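Local coordinates for Rod shape-determining protein (MreC) (Helicobacter pylori, PDB 5LP5) that binds the cell-wall synthase PBP2 and probably acts as a periplasmic scaffold that helps keep the cell rod-shaped, at residues K92-I104 / T109-E121. Residues are numbered along the deposited sequence; the frame is centred on the assembly and turned at random.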
loop_
_atom_site.group_PDB
_atom_site.type_symbol
_atom_site.label_atom_id
_atom_site.label_comp_id
_atom_site.label_asym_id
_atom_site.label_seq_id
_atom_site.Cartn_x
_atom_site.Cartn_y
_atom_site.Cartn_z
ATOM N N LYS C 92 -1.980 14.268 -30.683
ATOM C CA LYS C 92 -1.342 15.324 -31.541
ATOM C C LYS C 92 -0.610 16.363 -30.694
ATOM O O LYS C 92 -0.904 16.566 -29.508
ATOM C CB LYS C 92 -2.349 16.028 -32.452
ATOM C CG LYS C 92 -2.761 15.230 -33.687
ATOM C CD LYS C 92 -3.029 16.107 -34.910
ATOM C CE LYS C 92 -4.236 15.668 -35.722
ATOM N NZ LYS C 92 -4.325 14.185 -35.820
ATOM N N MET C 93 0.365 17.013 -31.320
ATOM C CA MET C 93 1.438 17.702 -30.596
ATOM C C MET C 93 2.262 18.586 -31.534
ATOM O O MET C 93 2.488 18.239 -32.715
ATOM C CB MET C 93 2.378 16.664 -30.008
ATOM C CG MET C 93 3.312 17.259 -29.002
ATOM S SD MET C 93 4.845 16.377 -28.906
ATOM C CE MET C 93 4.278 14.676 -28.946
ATOM N N THR C 94 2.750 19.704 -31.007
ATOM C CA THR C 94 3.569 20.618 -31.797
ATOM C C THR C 94 4.859 20.941 -31.061
ATOM O O THR C 94 4.890 21.089 -29.839
ATOM C CB THR C 94 2.828 21.950 -32.039
ATOM O OG1 THR C 94 1.600 21.697 -32.705
ATOM C CG2 THR C 94 3.611 22.879 -32.890
ATOM N N TYR C 95 5.926 21.077 -31.836
ATOM C CA TYR C 95 7.155 21.668 -31.360
ATOM C C TYR C 95 7.332 23.003 -32.067
ATOM O O TYR C 95 7.285 23.053 -33.286
ATOM C CB TYR C 95 8.315 20.745 -31.684
ATOM C CG TYR C 95 8.446 19.588 -30.735
ATOM C CD1 TYR C 95 8.895 19.804 -29.457
ATOM C CD2 TYR C 95 8.130 18.278 -31.105
ATOM C CE1 TYR C 95 9.029 18.749 -28.552
ATOM C CE2 TYR C 95 8.251 17.227 -30.220
ATOM C CZ TYR C 95 8.704 17.464 -28.937
ATOM O OH TYR C 95 8.868 16.455 -28.022
ATOM N N THR C 96 7.528 24.076 -31.301
ATOM C CA THR C 96 7.774 25.404 -31.875
ATOM C C THR C 96 9.049 25.945 -31.299
ATOM O O THR C 96 9.258 25.852 -30.104
ATOM C CB THR C 96 6.637 26.380 -31.539
ATOM O OG1 THR C 96 5.395 25.726 -31.745
ATOM C CG2 THR C 96 6.676 27.570 -32.419
ATOM N N PRO C 97 9.919 26.518 -32.131
ATOM C CA PRO C 97 11.173 26.998 -31.595
ATOM C C PRO C 97 11.025 28.268 -30.769
ATOM O O PRO C 97 10.074 29.022 -30.930
ATOM C CB PRO C 97 12.022 27.221 -32.850
ATOM C CG PRO C 97 11.058 27.452 -33.955
ATOM C CD PRO C 97 9.865 26.632 -33.595
ATOM N N THR C 98 11.967 28.470 -29.863
ATOM C CA THR C 98 11.930 29.575 -28.916
ATOM C C THR C 98 13.360 29.777 -28.505
ATOM O O THR C 98 14.196 28.852 -28.686
ATOM C CB THR C 98 11.050 29.261 -27.659
ATOM O OG1 THR C 98 11.021 30.392 -26.762
ATOM C CG2 THR C 98 11.564 28.028 -26.899
ATOM N N PHE C 99 13.653 30.952 -27.956
ATOM C CA PHE C 99 14.983 31.152 -27.448
ATOM C C PHE C 99 14.975 32.064 -26.261
ATOM O O PHE C 99 14.052 32.841 -26.099
ATOM C CB PHE C 99 15.906 31.696 -28.547
ATOM C CG PHE C 99 15.436 32.973 -29.156
ATOM C CD1 PHE C 99 15.998 34.158 -28.728
ATOM C CD2 PHE C 99 14.433 33.012 -30.128
ATOM C CE1 PHE C 99 15.613 35.377 -29.276
ATOM C CE2 PHE C 99 14.028 34.231 -30.663
ATOM C CZ PHE C 99 14.631 35.412 -30.248
ATOM N N MET C 100 16.014 31.941 -25.438
ATOM C CA MET C 100 16.101 32.738 -24.226
ATOM C C MET C 100 16.737 34.085 -24.533
ATOM O O MET C 100 17.670 34.183 -25.303
ATOM C CB MET C 100 16.812 31.984 -23.093
ATOM C CG MET C 100 18.318 31.939 -23.164
ATOM S SD MET C 100 19.000 30.933 -21.837
ATOM C CE MET C 100 19.107 32.140 -20.511
ATOM N N THR C 101 16.215 35.129 -23.909
ATOM C CA THR C 101 16.781 36.476 -24.042
ATOM C C THR C 101 17.714 36.825 -22.903
ATOM O O THR C 101 18.679 37.555 -23.066
ATOM C CB THR C 101 15.685 37.550 -24.082
ATOM O OG1 THR C 101 15.030 37.645 -22.799
ATOM C CG2 THR C 101 14.702 37.239 -25.228
ATOM N N SER C 102 17.412 36.278 -21.737
ATOM C CA SER C 102 18.173 36.515 -20.538
ATOM C C SER C 102 17.774 35.489 -19.498
ATOM O O SER C 102 16.738 34.828 -19.636
ATOM C CB SER C 102 17.823 37.892 -20.020
ATOM O OG SER C 102 16.440 37.997 -19.713
ATOM N N PHE C 103 18.557 35.385 -18.431
ATOM C CA PHE C 103 18.082 34.715 -17.217
ATOM C C PHE C 103 17.121 35.676 -16.520
ATOM O O PHE C 103 17.206 36.887 -16.727
ATOM C CB PHE C 103 19.241 34.401 -16.306
ATOM C CG PHE C 103 20.169 33.373 -16.851
ATOM C CD1 PHE C 103 20.002 32.030 -16.564
ATOM C CD2 PHE C 103 21.258 33.756 -17.621
ATOM C CE1 PHE C 103 20.900 31.102 -17.059
ATOM C CE2 PHE C 103 22.148 32.828 -18.124
ATOM C CZ PHE C 103 21.970 31.500 -17.844
ATOM N N ILE C 104 16.214 35.156 -15.713
ATOM C CA ILE C 104 15.281 36.025 -14.998
ATOM C C ILE C 104 16.035 36.758 -13.899
ATOM O O ILE C 104 16.003 37.959 -13.841
ATOM C CB ILE C 104 14.072 35.251 -14.412
ATOM C CG1 ILE C 104 13.324 34.569 -15.545
ATOM C CG2 ILE C 104 13.137 36.179 -13.688
ATOM C CD1 ILE C 104 11.914 34.090 -15.279
ATOM N N THR C 109 20.337 30.148 -12.153
ATOM C CA THR C 109 20.554 29.633 -13.511
ATOM C C THR C 109 19.386 28.799 -14.047
ATOM O O THR C 109 19.374 28.415 -15.203
ATOM C CB THR C 109 21.788 28.691 -13.568
ATOM O OG1 THR C 109 21.586 27.541 -12.728
ATOM C CG2 THR C 109 23.061 29.407 -13.149
ATOM N N HIS C 110 18.431 28.489 -13.167
ATOM C CA HIS C 110 17.326 27.613 -13.509
ATOM C C HIS C 110 16.047 28.386 -13.873
ATOM O O HIS C 110 14.961 27.792 -13.864
ATOM C CB HIS C 110 17.058 26.636 -12.350
ATOM C CG HIS C 110 18.294 26.003 -11.782
ATOM N ND1 HIS C 110 18.968 24.968 -12.389
ATOM C CD2 HIS C 110 18.995 26.300 -10.664
ATOM C CE1 HIS C 110 20.021 24.645 -11.661
ATOM N NE2 HIS C 110 20.053 25.430 -10.601
ATOM N N SER C 111 16.152 29.653 -14.249
ATOM C CA SER C 111 14.979 30.445 -14.599
ATOM C C SER C 111 15.332 31.405 -15.717
ATOM O O SER C 111 16.269 32.209 -15.582
ATOM C CB SER C 111 14.468 31.234 -13.393
ATOM O OG SER C 111 13.786 30.381 -12.491
ATOM N N VAL C 112 14.589 31.345 -16.824
ATOM C CA VAL C 112 14.916 32.173 -17.979
ATOM C C VAL C 112 13.723 32.881 -18.605
ATOM O O VAL C 112 12.594 32.385 -18.565
ATOM C CB VAL C 112 15.625 31.348 -19.074
ATOM C CG1 VAL C 112 16.890 30.721 -18.529
ATOM C CG2 VAL C 112 14.700 30.285 -19.649
ATOM N N SER C 113 14.007 34.026 -19.210
ATOM C CA SER C 113 13.016 34.758 -19.991
ATOM C C SER C 113 13.109 34.320 -21.448
ATOM O O SER C 113 14.189 34.315 -22.032
ATOM C CB SER C 113 13.258 36.272 -19.924
ATOM O OG SER C 113 12.818 36.857 -18.711
ATOM N N LEU C 114 11.962 33.966 -22.029
ATOM C CA LEU C 114 11.890 33.474 -23.389
ATOM C C LEU C 114 11.223 34.468 -24.311
ATOM O O LEU C 114 10.335 35.209 -23.925
ATOM C CB LEU C 114 11.089 32.190 -23.429
ATOM C CG LEU C 114 11.699 31.027 -22.659
ATOM C CD1 LEU C 114 10.674 29.912 -22.527
ATOM C CD2 LEU C 114 12.933 30.498 -23.354
ATOM N N ASN C 115 11.646 34.470 -25.551
ATOM C CA ASN C 115 11.049 35.350 -26.512
ATOM C C ASN C 115 9.600 34.941 -26.748
ATOM O O ASN C 115 9.328 33.754 -26.981
ATOM C CB ASN C 115 11.792 35.268 -27.816
ATOM C CG ASN C 115 11.553 36.479 -28.675
ATOM O OD1 ASN C 115 11.606 37.613 -28.177
ATOM N ND2 ASN C 115 11.242 36.267 -29.953
ATOM N N PRO C 116 8.661 35.908 -26.686
ATOM C CA PRO C 116 7.236 35.646 -26.883
ATOM C C PRO C 116 6.932 34.780 -28.090
ATOM O O PRO C 116 7.632 34.853 -29.097
ATOM C CB PRO C 116 6.649 37.039 -27.115
ATOM C CG PRO C 116 7.560 37.957 -26.393
ATOM C CD PRO C 116 8.912 37.326 -26.378
ATOM N N ILE C 117 5.887 33.967 -27.979
ATOM C CA ILE C 117 5.431 33.116 -29.072
ATOM C C ILE C 117 3.943 33.346 -29.306
ATOM O O ILE C 117 3.150 33.317 -28.380
ATOM C CB ILE C 117 5.685 31.620 -28.774
ATOM C CG1 ILE C 117 7.179 31.295 -28.837
ATOM C CG2 ILE C 117 4.873 30.724 -29.721
ATOM C CD1 ILE C 117 7.487 29.823 -28.645
ATOM N N VAL C 118 3.582 33.550 -30.563
ATOM C CA VAL C 118 2.228 33.893 -30.950
ATOM C C VAL C 118 1.181 32.899 -30.398
ATOM O O VAL C 118 1.458 31.713 -30.211
ATOM C CB VAL C 118 2.155 34.044 -32.490
ATOM C CG1 VAL C 118 0.719 34.109 -33.013
ATOM C CG2 VAL C 118 2.926 35.289 -32.917
ATOM N N ASN C 119 -0.009 33.442 -30.132
ATOM C CA ASN C 119 -1.102 32.793 -29.373
ATOM C C ASN C 119 -0.826 31.465 -28.657
ATOM O O ASN C 119 -1.182 30.380 -29.103
ATOM C CB ASN C 119 -2.450 32.783 -30.147
ATOM C CG ASN C 119 -2.290 32.502 -31.630
ATOM O OD1 ASN C 119 -1.537 31.597 -32.026
ATOM N ND2 ASN C 119 -3.016 33.274 -32.462
ATOM N N LEU C 120 -0.190 31.601 -27.505
ATOM C CA LEU C 120 -0.152 30.563 -26.510
ATOM C C LEU C 120 -1.268 30.852 -25.530
ATOM O O LEU C 120 -1.805 31.959 -25.502
ATOM C CB LEU C 120 1.171 30.579 -25.765
ATOM C CG LEU C 120 2.410 30.240 -26.589
ATOM C CD1 LEU C 120 3.673 30.415 -25.778
ATOM C CD2 LEU C 120 2.331 28.812 -27.081
ATOM N N GLU C 121 -1.618 29.852 -24.726
ATOM C CA GLU C 121 -2.557 30.041 -23.640
ATOM C C GLU C 121 -1.807 30.403 -22.372
ATOM O O GLU C 121 -0.722 29.855 -22.076
ATOM C CB GLU C 121 -3.338 28.770 -23.347
ATOM C CG GLU C 121 -4.186 28.196 -24.447
ATOM C CD GLU C 121 -4.857 26.923 -23.973
ATOM O OE1 GLU C 121 -4.920 26.699 -22.736
ATOM O OE2 GLU C 121 -5.304 26.141 -24.836
#
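Pro97 O and Thr98 CB meet the CD1 methyl of Ile117, which lies past the end of strand 111-114, with Thr98 CB 3.7 Å from Ile117 CD1; Ile117 also packs on Leu243 of strand 241-246. Phe99 meets Asn115 in two ways. Asn115 N donates to Phe99 O at 3.0 Å in a nearly straight bond (169°), while the Phe99 ring lies alongside the Asn115 side chain, with the Asn115 CB over one face, 3.9 Å from the centroid in a CH-pi contact. Ring and amide planes are 33° apart, inclined rather than stacked flat. Met100 CB lies 4.2 Å from Leu114 CD2, and the thioether, bent at its last torsion (chi3 -86°), carries CE past Val112 CG1 and over the centre of the Phe103 ring. Thr101 N donates to Ser113 O, and Ser113 N donates to Ser102 O at 2.9 Å. The register slips by one residue between Met100 and Ser102, a beta bulge. On the face of Ser102 and Ser113, Ser102 OG packs against Ser113 CB (3.6 Å). Phe103 meets Thr109 O at its ring edge, in plane, and Phe169 of the second subunit packs edge-to-face with it. Ile104 N closes the ladder on Ser111 O at 3.0 Å, and its CG1 lies against the Val112 backbone. Strand 111-114 also bonds to strand 144-149, and strand 93-103 to strand 241-246, making this bulged antiparallel beta hairpin part of the wall of a six-stranded barrel, one of two in the chain.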